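Local coordinates for erythrocyte membrane protein 1 (Plasmodium falciparum, PDB 6S8T) that probably binds the human receptor ICAM-1 through this DBLbeta domain, so that infected red cells adhere to host cell surfaces, at residues 208-222 with 235-249. Residues are numbered along the deposited sequence; the frame is centred on the assembly and turned at random.
Sequences QGHLQIIFGKIKEEI and YKGDEKNNPPYKQLR
Gln-208 OE1 is gripped from two directions: Arg-249 NH2 donates to it at 2.9 Å with an N-H...O angle of 158°, and a water donates a second bond. The arginine nitrogen lies in the carbonyl plane, on a lone pair, and the amide and guanidinium planes are only 18° apart, so the two flat groups meet edge to edge. The same water accepts from Arg-249 NH1, and NH1 also bonds the carbonyl of its own segment, Arg-249 NH1 to Pro-244 O at 3.2 Å. With NE donating to Ile-193 O, all three guanidinium nitrogens have acceptors, which fixes the group's rotation. Nearer the backbone, the aliphatic stem makes a CH-pi contact: Arg-249 CG stands 3.5 Å from the centroid of the Phe-215 ring, 5° off the normal. The bend at chi3 lets the stem sit over the ring while the head turns to Gln-208. As a knob, Arg-249 fits among Gln-208, Leu-211, Gln-212 and Phe-215, docking the start of helix 246-268 on helix 202-221 within the helical Duffy binding-like fold. Tyr-245, at the N-cap position, lays one ring face against the Phe-215 to Gly-216 backbone; Gly-216 CA is 3.5 Å from Tyr-245 OH, closeness that the missing side chain permits. Farther along, Leu-248 CD2 touches Ile-218 CG2 at 3.8 Å, and within its own segment Leu-248 CD1 lies over the centre of the Tyr-235 ring. Lys-219, fully extended with CG anti to the backbone N, passes the Tyr-245 ring edge and ends in a salt bridge, Lys-219 NZ to Glu-239 OE1 at 2.8 Å, though weak as a hydrogen bond; another weak bond reaches Tyr-235 O. Asp-238 OD2 receives Leu-248 N at 2.9 Å on its syn lone pair, tying the type II turn Tyr-235 to Asp-238 to the helix start.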
ATOM      1  N   GLN A 208      -2.838 -14.126 -10.976  1.00 47.63           N
ATOM      2  CA  GLN A 208      -3.526 -13.400 -12.038  1.00 46.29           C
ATOM      3  C   GLN A 208      -4.084 -14.342 -13.097  1.00 50.74           C
ATOM      4  O   GLN A 208      -5.100 -14.028 -13.725  1.00 53.71           O
ATOM      5  CB  GLN A 208      -2.585 -12.380 -12.676  1.00 43.92           C
ATOM      6  CG  GLN A 208      -2.254 -11.206 -11.777  1.00 41.39           C
ATOM      7  CD  GLN A 208      -3.484 -10.407 -11.393  1.00 39.86           C
ATOM      8  OE1 GLN A 208      -4.396 -10.217 -12.203  1.00 38.07           O
ATOM      9  NE2 GLN A 208      -3.523  -9.940 -10.147  1.00 35.59           N
ATOM     10  N   GLY A 209      -3.444 -15.494 -13.305  1.00 51.24           N
ATOM     11  CA  GLY A 209      -3.946 -16.434 -14.293  1.00 53.88           C
ATOM     12  C   GLY A 209      -5.274 -17.045 -13.892  1.00 56.37           C
ATOM     13  O   GLY A 209      -6.137 -17.293 -14.740  1.00 60.19           O
ATOM     14  N   HIS A 210      -5.457 -17.298 -12.593  1.00 50.04           N
ATOM     15  CA  HIS A 210      -6.727 -17.826 -12.112  1.00 48.59           C
ATOM     16  C   HIS A 210      -7.851 -16.818 -12.310  1.00 47.90           C
ATOM     17  O   HIS A 210      -8.964 -17.191 -12.696  1.00 50.41           O
ATOM     18  CB  HIS A 210      -6.612 -18.214 -10.639  1.00 50.34           C
ATOM     19  CG  HIS A 210      -5.643 -19.324 -10.376  1.00 55.95           C
ATOM     20  ND1 HIS A 210      -5.253 -20.219 -11.349  1.00 60.28           N
ATOM     21  CD2 HIS A 210      -4.987 -19.686  -9.248  1.00 57.61           C
ATOM     22  CE1 HIS A 210      -4.399 -21.084 -10.833  1.00 62.51           C
ATOM     23  NE2 HIS A 210      -4.219 -20.783  -9.559  1.00 59.53           N
ATOM     24  N   LEU A 211      -7.577 -15.535 -12.058  1.00 47.97           N
ATOM     25  CA  LEU A 211      -8.616 -14.518 -12.185  1.00 47.06           C
ATOM     26  C   LEU A 211      -9.028 -14.319 -13.640  1.00 49.03           C
ATOM     27  O   LEU A 211     -10.203 -14.059 -13.927  1.00 51.15           O
ATOM     28  CB  LEU A 211      -8.139 -13.198 -11.580  1.00 45.98           C
ATOM     29  CG  LEU A 211      -7.823 -13.208 -10.082  1.00 42.84           C
ATOM     30  CD1 LEU A 211      -7.373 -11.827  -9.618  1.00 36.40           C
ATOM     31  CD2 LEU A 211      -9.026 -13.680  -9.283  1.00 40.53           C
ATOM     32  N   GLN A 212      -8.081 -14.434 -14.573  1.00 47.72           N
ATOM     33  CA  GLN A 212      -8.422 -14.279 -15.982  1.00 51.03           C
ATOM     34  C   GLN A 212      -9.350 -15.385 -16.464  1.00 57.16           C
ATOM     35  O   GLN A 212     -10.199 -15.145 -17.331  1.00 61.77           O
ATOM     36  CB  GLN A 212      -7.151 -14.238 -16.827  1.00 53.63           C
ATOM     37  CG  GLN A 212      -6.277 -13.036 -16.529  1.00 57.11           C
ATOM     38  CD  GLN A 212      -4.919 -13.123 -17.191  1.00 64.26           C
ATOM     39  OE1 GLN A 212      -4.064 -12.256 -16.995  1.00 63.89           O
ATOM     40  NE2 GLN A 212      -4.709 -14.174 -17.978  1.00 69.03           N
ATOM     41  N   ILE A 213      -9.214 -16.593 -15.918  1.00 55.30           N
ATOM     42  CA  ILE A 213     -10.124 -17.670 -16.292  1.00 54.76           C
ATOM     43  C   ILE A 213     -11.474 -17.494 -15.610  1.00 54.24           C
ATOM     44  O   ILE A 213     -12.524 -17.709 -16.225  1.00 58.15           O
ATOM     45  CB  ILE A 213      -9.496 -19.037 -15.969  1.00 56.58           C
ATOM     46  CG1 ILE A 213      -8.243 -19.260 -16.817  1.00 59.63           C
ATOM     47  CG2 ILE A 213     -10.497 -20.156 -16.198  1.00 52.55           C
ATOM     48  CD1 ILE A 213      -7.550 -20.571 -16.539  1.00 60.62           C
ATOM     49  N   ILE A 214     -11.471 -17.094 -14.336  1.00 51.47           N
ATOM     50  CA  ILE A 214     -12.724 -16.931 -13.603  1.00 53.30           C
ATOM     51  C   ILE A 214     -13.582 -15.846 -14.246  1.00 55.36           C
ATOM     52  O   ILE A 214     -14.768 -16.055 -14.529  1.00 59.28           O
ATOM     53  CB  ILE A 214     -12.444 -16.625 -12.120  1.00 47.59           C
ATOM     54  CG1 ILE A 214     -11.768 -17.822 -11.447  1.00 50.05           C
ATOM     55  CG2 ILE A 214     -13.731 -16.272 -11.396  1.00 44.36           C
ATOM     56  CD1 ILE A 214     -11.281 -17.536 -10.045  1.00 49.36           C
ATOM     57  N   PHE A 215     -12.993 -14.673 -14.501  1.00 50.15           N
ATOM     58  CA  PHE A 215     -13.759 -13.577 -15.085  1.00 49.67           C
ATOM     59  C   PHE A 215     -14.143 -13.837 -16.536  1.00 55.70           C
ATOM     60  O   PHE A 215     -15.093 -13.222 -17.031  1.00 56.74           O
ATOM     61  CB  PHE A 215     -12.981 -12.266 -14.968  1.00 42.15           C
ATOM     62  CG  PHE A 215     -13.067 -11.637 -13.607  1.00 39.58           C
ATOM     63  CD1 PHE A 215     -14.177 -10.891 -13.244  1.00 40.55           C
ATOM     64  CD2 PHE A 215     -12.046 -11.799 -12.685  1.00 39.88           C
ATOM     65  CE1 PHE A 215     -14.264 -10.313 -11.988  1.00 40.72           C
ATOM     66  CE2 PHE A 215     -12.125 -11.223 -11.430  1.00 38.53           C
ATOM     67  CZ  PHE A 215     -13.236 -10.480 -11.080  1.00 37.54           C
ATOM     68  N   GLY A 216     -13.432 -14.726 -17.231  1.00 60.19           N
ATOM     69  CA  GLY A 216     -13.898 -15.158 -18.537  1.00 59.02           C
ATOM     70  C   GLY A 216     -15.221 -15.895 -18.451  1.00 59.46           C
ATOM     71  O   GLY A 216     -16.132 -15.655 -19.248  1.00 62.03           O
ATOM     72  N   LYS A 217     -15.347 -16.798 -17.476  1.00 56.79           N
ATOM     73  CA  LYS A 217     -16.624 -17.457 -17.231  1.00 60.17           C
ATOM     74  C   LYS A 217     -17.666 -16.478 -16.711  1.00 57.67           C
ATOM     75  O   LYS A 217     -18.861 -16.645 -16.983  1.00 60.16           O
ATOM     76  CB  LYS A 217     -16.445 -18.608 -16.239  1.00 63.58           C
ATOM     77  CG  LYS A 217     -16.003 -19.918 -16.865  1.00 68.79           C
ATOM     78  CD  LYS A 217     -17.079 -20.478 -17.781  1.00 72.54           C
ATOM     79  CE  LYS A 217     -16.763 -21.908 -18.185  1.00 77.97           C
ATOM     80  NZ  LYS A 217     -15.392 -22.031 -18.752  1.00 79.64           N
ATOM     81  N   ILE A 218     -17.239 -15.463 -15.960  1.00 55.38           N
ATOM     82  CA  ILE A 218     -18.178 -14.471 -15.447  1.00 53.66           C
ATOM     83  C   ILE A 218     -18.798 -13.680 -16.591  1.00 54.98           C
ATOM     84  O   ILE A 218     -19.997 -13.375 -16.572  1.00 55.97           O
ATOM     85  CB  ILE A 218     -17.475 -13.555 -14.429  1.00 49.12           C
ATOM     86  CG1 ILE A 218     -17.211 -14.312 -13.126  1.00 44.70           C
ATOM     87  CG2 ILE A 218     -18.291 -12.291 -14.185  1.00 49.02           C
ATOM     88  CD1 ILE A 218     -16.503 -13.484 -12.065  1.00 40.02           C
ATOM     89  N   LYS A 219     -17.999 -13.346 -17.610  1.00 59.46           N
ATOM     90  CA  LYS A 219     -18.526 -12.609 -18.755  1.00 62.63           C
ATOM     91  C   LYS A 219     -19.633 -13.392 -19.451  1.00 68.37           C
ATOM     92  O   LYS A 219     -20.613 -12.808 -19.924  1.00 68.99           O
ATOM     93  CB  LYS A 219     -17.399 -12.282 -19.737  1.00 59.06           C
ATOM     94  CG  LYS A 219     -17.858 -11.514 -20.967  1.00 60.01           C
ATOM     95  CD  LYS A 219     -16.736 -11.323 -21.978  1.00 61.35           C
ATOM     96  CE  LYS A 219     -17.260 -10.641 -23.238  1.00 65.74           C
ATOM     97  NZ  LYS A 219     -16.220 -10.499 -24.297  1.00 68.77           N
ATOM     98  N   GLU A 220     -19.501 -14.717 -19.510  1.00 72.52           N
ATOM     99  CA  GLU A 220     -20.551 -15.559 -20.071  1.00 75.42           C
ATOM    100  C   GLU A 220     -21.645 -15.871 -19.059  1.00 75.89           C
ATOM    101  O   GLU A 220     -22.786 -16.129 -19.458  1.00 74.78           O
ATOM    102  CB  GLU A 220     -19.947 -16.860 -20.609  1.00 78.64           C
ATOM    103  CG  GLU A 220     -20.829 -17.612 -21.594  1.00 87.74           C
ATOM    104  CD  GLU A 220     -20.900 -16.942 -22.957  1.00 93.72           C
ATOM    105  OE1 GLU A 220     -20.085 -16.030 -23.218  1.00 93.79           O
ATOM    106  OE2 GLU A 220     -21.771 -17.329 -23.769  1.00 96.88           O
ATOM    107  N   GLU A 221     -21.327 -15.842 -17.762  1.00 78.12           N
ATOM    108  CA  GLU A 221     -22.328 -16.129 -16.737  1.00 82.73           C
ATOM    109  C   GLU A 221     -23.436 -15.082 -16.741  1.00 82.19           C
ATOM    110  O   GLU A 221     -24.626 -15.418 -16.777  1.00 83.32           O
ATOM    111  CB  GLU A 221     -21.658 -16.206 -15.362  1.00 86.55           C
ATOM    112  CG  GLU A 221     -22.608 -16.457 -14.196  1.00 92.38           C
ATOM    113  CD  GLU A 221     -21.882 -16.529 -12.858  1.00 94.65           C
ATOM    114  OE1 GLU A 221     -20.635 -16.605 -12.859  1.00 94.20           O
ATOM    115  OE2 GLU A 221     -22.554 -16.506 -11.804  1.00 96.32           O
ATOM    116  N   ILE A 222     -23.062 -13.798 -16.709  1.00 80.33           N
ATOM    117  CA  ILE A 222     -24.050 -12.720 -16.745  1.00 79.80           C
ATOM    118  C   ILE A 222     -24.528 -12.409 -18.152  1.00 82.66           C
ATOM    119  O   ILE A 222     -25.418 -11.564 -18.318  1.00 79.75           O
ATOM    120  CB  ILE A 222     -23.494 -11.427 -16.116  1.00 75.08           C
ATOM    121  CG1 ILE A 222     -22.388 -10.840 -16.993  1.00 71.51           C
ATOM    122  CG2 ILE A 222     -22.976 -11.699 -14.712  1.00 74.12           C
ATOM    123  CD1 ILE A 222     -21.835  -9.533 -16.479  1.00 68.94           C
ATOM    124  N   TYR A 235     -19.960  -5.835 -22.284  1.00 62.63           N
ATOM    125  CA  TYR A 235     -18.508  -5.927 -22.167  1.00 55.95           C
ATOM    126  C   TYR A 235     -17.892  -6.527 -23.425  1.00 54.31           C
ATOM    127  O   TYR A 235     -16.942  -7.311 -23.358  1.00 48.69           O
ATOM    128  CB  TYR A 235     -18.115  -6.744 -20.938  1.00 53.05           C
ATOM    129  CG  TYR A 235     -18.665  -6.193 -19.640  1.00 53.66           C
ATOM    130  CD1 TYR A 235     -17.943  -5.269 -18.893  1.00 50.79           C
ATOM    131  CD2 TYR A 235     -19.906  -6.599 -19.162  1.00 52.61           C
ATOM    132  CE1 TYR A 235     -18.443  -4.762 -17.707  1.00 48.55           C
ATOM    133  CE2 TYR A 235     -20.414  -6.099 -17.978  1.00 50.71           C
ATOM    134  CZ  TYR A 235     -19.680  -5.181 -17.257  1.00 50.29           C
ATOM    135  OH  TYR A 235     -20.183  -4.682 -16.079  1.00 52.13           O
ATOM    136  N   LYS A 236     -18.419  -6.159 -24.593  1.00 57.12           N
ATOM    137  CA  LYS A 236     -17.895  -6.679 -25.851  1.00 60.91           C
ATOM    138  C   LYS A 236     -16.439  -6.270 -26.039  1.00 59.89           C
ATOM    139  O   LYS A 236     -16.082  -5.098 -25.889  1.00 56.50           O
ATOM    140  CB  LYS A 236     -18.738  -6.177 -27.024  1.00 66.11           C
ATOM    141  CG  LYS A 236     -20.176  -6.669 -27.011  1.00 71.87           C
ATOM    142  CD  LYS A 236     -20.950  -6.164 -28.222  1.00 76.15           C
ATOM    143  CE  LYS A 236     -22.389  -6.657 -28.197  1.00 78.10           C
ATOM    144  NZ  LYS A 236     -23.156  -6.229 -29.399  1.00 80.44           N
ATOM    145  N   GLY A 237     -15.595  -7.248 -26.365  1.00 62.51           N
ATOM    146  CA  GLY A 237     -14.184  -6.984 -26.563  1.00 65.16           C
ATOM    147  C   GLY A 237     -13.396  -6.724 -25.301  1.00 63.51           C
ATOM    148  O   GLY A 237     -12.276  -6.212 -25.378  1.00 63.23           O
ATOM    149  N   ASP A 238     -13.943  -7.068 -24.133  1.00 61.05           N
ATOM    150  CA  ASP A 238     -13.254  -6.788 -22.877  1.00 57.13           C
ATOM    151  C   ASP A 238     -12.021  -7.664 -22.685  1.00 54.53           C
ATOM    152  O   ASP A 238     -11.133  -7.298 -21.909  1.00 52.82           O
ATOM    153  CB  ASP A 238     -14.215  -6.968 -21.699  1.00 59.99           C
ATOM    154  CG  ASP A 238     -13.799  -6.173 -20.472  1.00 61.61           C
ATOM    155  OD1 ASP A 238     -12.926  -5.286 -20.593  1.00 61.42           O
ATOM    156  OD2 ASP A 238     -14.345  -6.438 -19.379  1.00 61.38           O
ATOM    157  N   GLU A 239     -11.941  -8.808 -23.370  1.00 56.35           N
ATOM    158  CA  GLU A 239     -10.742  -9.632 -23.277  1.00 58.55           C
ATOM    159  C   GLU A 239      -9.556  -9.012 -24.007  1.00 62.41           C
ATOM    160  O   GLU A 239      -8.414  -9.410 -23.755  1.00 63.39           O
ATOM    161  CB  GLU A 239     -11.018 -11.037 -23.821  1.00 59.29           C
ATOM    162  CG  GLU A 239     -11.240 -11.110 -25.326  1.00 64.45           C
ATOM    163  CD  GLU A 239     -12.650 -10.731 -25.743  1.00 67.51           C
ATOM    164  OE1 GLU A 239     -13.452 -10.334 -24.872  1.00 66.58           O
ATOM    165  OE2 GLU A 239     -12.956 -10.832 -26.949  1.00 71.01           O
ATOM    166  N   LYS A 240      -9.797  -8.050 -24.902  1.00 64.72           N
ATOM    167  CA  LYS A 240      -8.709  -7.365 -25.586  1.00 68.83           C
ATOM    168  C   LYS A 240      -8.021  -6.333 -24.704  1.00 66.81           C
ATOM    169  O   LYS A 240      -6.866  -5.983 -24.970  1.00 68.43           O
ATOM    170  CB  LYS A 240      -9.218  -6.673 -26.851  1.00 77.26           C
ATOM    171  CG  LYS A 240      -9.953  -7.575 -27.828  1.00 84.03           C
ATOM    172  CD  LYS A 240     -10.279  -6.826 -29.115  1.00 88.26           C
ATOM    173  CE  LYS A 240     -11.120  -7.668 -30.060  1.00 91.86           C
ATOM    174  NZ  LYS A 240     -11.331  -6.991 -31.371  1.00 95.72           N
ATOM    175  N   ASN A 241      -8.702  -5.836 -23.675  1.00 62.46           N
ATOM    176  CA  ASN A 241      -8.123  -4.826 -22.805  1.00 56.83           C
ATOM    177  C   ASN A 241      -6.923  -5.382 -22.047  1.00 51.73           C
ATOM    178  O   ASN A 241      -6.758  -6.594 -21.886  1.00 51.76           O
ATOM    179  CB  ASN A 241      -9.162  -4.308 -21.813  1.00 55.32           C
ATOM    180  CG  ASN A 241     -10.121  -3.325 -22.439  1.00 60.96           C
ATOM    181  OD1 ASN A 241      -9.776  -2.166 -22.661  1.00 65.29           O
ATOM    182  ND2 ASN A 241     -11.334  -3.778 -22.724  1.00 64.93           N
ATOM    183  N   ASN A 242      -6.079  -4.470 -21.583  1.00 49.60           N
ATOM    184  CA  ASN A 242      -4.941  -4.809 -20.730  1.00 53.08           C
ATOM    185  C   ASN A 242      -5.073  -4.036 -19.426  1.00 50.92           C
ATOM    186  O   ASN A 242      -4.972  -2.794 -19.436  1.00 53.21           O
ATOM    187  CB  ASN A 242      -3.617  -4.486 -21.419  1.00 58.06           C
ATOM    188  CG  ASN A 242      -2.414  -4.927 -20.607  1.00 60.57           C
ATOM    189  OD1 ASN A 242      -2.526  -5.771 -19.717  1.00 57.66           O
ATOM    190  ND2 ASN A 242      -1.255  -4.356 -20.912  1.00 63.40           N
ATOM    191  N   PRO A 243      -5.306  -4.698 -18.281  1.00 46.54           N
ATOM    192  CA  PRO A 243      -5.399  -6.153 -18.093  1.00 47.65           C
ATOM    193  C   PRO A 243      -6.657  -6.767 -18.713  1.00 46.77           C
ATOM    194  O   PRO A 243      -7.617  -6.039 -18.973  1.00 46.63           O
ATOM    195  CB  PRO A 243      -5.417  -6.299 -16.569  1.00 43.91           C
ATOM    196  CG  PRO A 243      -6.034  -5.042 -16.086  1.00 43.26           C
ATOM    197  CD  PRO A 243      -5.563  -3.966 -17.029  1.00 44.19           C
ATOM    198  N   PRO A 244      -6.642  -8.078 -18.960  1.00 48.94           N
ATOM    199  CA  PRO A 244      -7.817  -8.725 -19.562  1.00 48.84           C
ATOM    200  C   PRO A 244      -9.054  -8.548 -18.693  1.00 48.28           C
ATOM    201  O   PRO A 244      -8.991  -8.634 -17.465  1.00 47.26           O
ATOM    202  CB  PRO A 244      -7.401 -10.197 -19.658  1.00 50.13           C
ATOM    203  CG  PRO A 244      -5.904 -10.178 -19.630  1.00 52.22           C
ATOM    204  CD  PRO A 244      -5.531  -9.024 -18.752  1.00 48.42           C
ATOM    205  N   TYR A 245     -10.187  -8.292 -19.354  1.00 49.40           N
ATOM    206  CA  TYR A 245     -11.472  -8.063 -18.683  1.00 45.63           C
ATOM    207  C   TYR A 245     -11.400  -6.876 -17.723  1.00 43.42           C
ATOM    208  O   TYR A 245     -11.995  -6.896 -16.644  1.00 45.10           O
ATOM    209  CB  TYR A 245     -11.953  -9.320 -17.955  1.00 46.22           C
ATOM    210  CG  TYR A 245     -11.944 -10.563 -18.815  1.00 50.46           C
ATOM    211  CD1 TYR A 245     -12.961 -10.805 -19.733  1.00 52.23           C
ATOM    212  CD2 TYR A 245     -10.919 -11.494 -18.711  1.00 50.25           C
ATOM    213  CE1 TYR A 245     -12.953 -11.941 -20.523  1.00 54.99           C
ATOM    214  CE2 TYR A 245     -10.904 -12.632 -19.495  1.00 51.51           C
ATOM    215  CZ  TYR A 245     -11.922 -12.850 -20.398  1.00 55.64           C
ATOM    216  OH  TYR A 245     -11.908 -13.981 -21.180  1.00 60.82           O
ATOM    217  N   LYS A 246     -10.676  -5.829 -18.134  1.00 39.71           N
ATOM    218  CA  LYS A 246     -10.449  -4.671 -17.270  1.00 40.66           C
ATOM    219  C   LYS A 246     -11.758  -4.106 -16.730  1.00 41.90           C
ATOM    220  O   LYS A 246     -11.903  -3.896 -15.520  1.00 38.82           O
ATOM    221  CB  LYS A 246      -9.685  -3.589 -18.038  1.00 43.69           C
ATOM    222  CG  LYS A 246      -9.674  -2.232 -17.342  1.00 46.99           C
ATOM    223  CD  LYS A 246      -9.502  -1.087 -18.331  1.00 53.27           C
ATOM    224  CE  LYS A 246      -8.062  -0.939 -18.783  1.00 58.40           C
ATOM    225  NZ  LYS A 246      -7.204  -0.384 -17.701  1.00 61.36           N
ATOM    226  N   GLN A 247     -12.726  -3.854 -17.619  1.00 41.30           N
ATOM    227  CA  GLN A 247     -13.969  -3.209 -17.202  1.00 40.89           C
ATOM    228  C   GLN A 247     -14.817  -4.131 -16.335  1.00 37.69           C
ATOM    229  O   GLN A 247     -15.382  -3.695 -15.326  1.00 40.09           O
ATOM    230  CB  GLN A 247     -14.757  -2.745 -18.430  1.00 42.12           C
ATOM    231  CG  GLN A 247     -14.052  -1.675 -19.254  1.00 44.80           C
ATOM    232  CD  GLN A 247     -14.883  -1.189 -20.430  1.00 54.84           C
ATOM    233  OE1 GLN A 247     -15.031   0.015 -20.640  1.00 60.58           O
ATOM    234  NE2 GLN A 247     -15.429  -2.125 -21.204  1.00 54.98           N
ATOM    235  N   LEU A 248     -14.923  -5.408 -16.712  1.00 42.30           N
ATOM    236  CA  LEU A 248     -15.707  -6.353 -15.922  1.00 45.04           C
ATOM    237  C   LEU A 248     -15.150  -6.508 -14.512  1.00 46.29           C
ATOM    238  O   LEU A 248     -15.914  -6.697 -13.559  1.00 47.19           O
ATOM    239  CB  LEU A 248     -15.753  -7.710 -16.625  1.00 50.99           C
ATOM    240  CG  LEU A 248     -16.655  -8.780 -16.007  1.00 54.44           C
ATOM    241  CD1 LEU A 248     -18.118  -8.364 -16.093  1.00 55.68           C
ATOM    242  CD2 LEU A 248     -16.435 -10.128 -16.679  1.00 55.85           C
ATOM    243  N   ARG A 249     -13.827  -6.428 -14.356  1.00 42.54           N
ATOM    244  CA  ARG A 249     -13.229  -6.559 -13.033  1.00 39.80           C
ATOM    245  C   ARG A 249     -13.351  -5.274 -12.220  1.00 39.29           C
ATOM    246  O   ARG A 249     -13.482  -5.335 -10.992  1.00 33.61           O
ATOM    247  CB  ARG A 249     -11.766  -6.979 -13.169  1.00 39.82           C
ATOM    248  CG  ARG A 249     -11.597  -8.343 -13.822  1.00 40.79           C
ATOM    249  CD  ARG A 249     -10.189  -8.554 -14.352  1.00 42.66           C
ATOM    250  NE  ARG A 249      -9.212  -8.744 -13.288  1.00 38.84           N
ATOM    251  CZ  ARG A 249      -7.953  -9.118 -13.494  1.00 40.43           C
ATOM    252  NH1 ARG A 249      -7.526  -9.341 -14.731  1.00 39.04           N
ATOM    253  NH2 ARG A 249      -7.122  -9.272 -12.468  1.00 38.82           N
TER
HETATM  254  O   HOH W   1      -4.345  -9.716 -14.960  1.00 36.94           O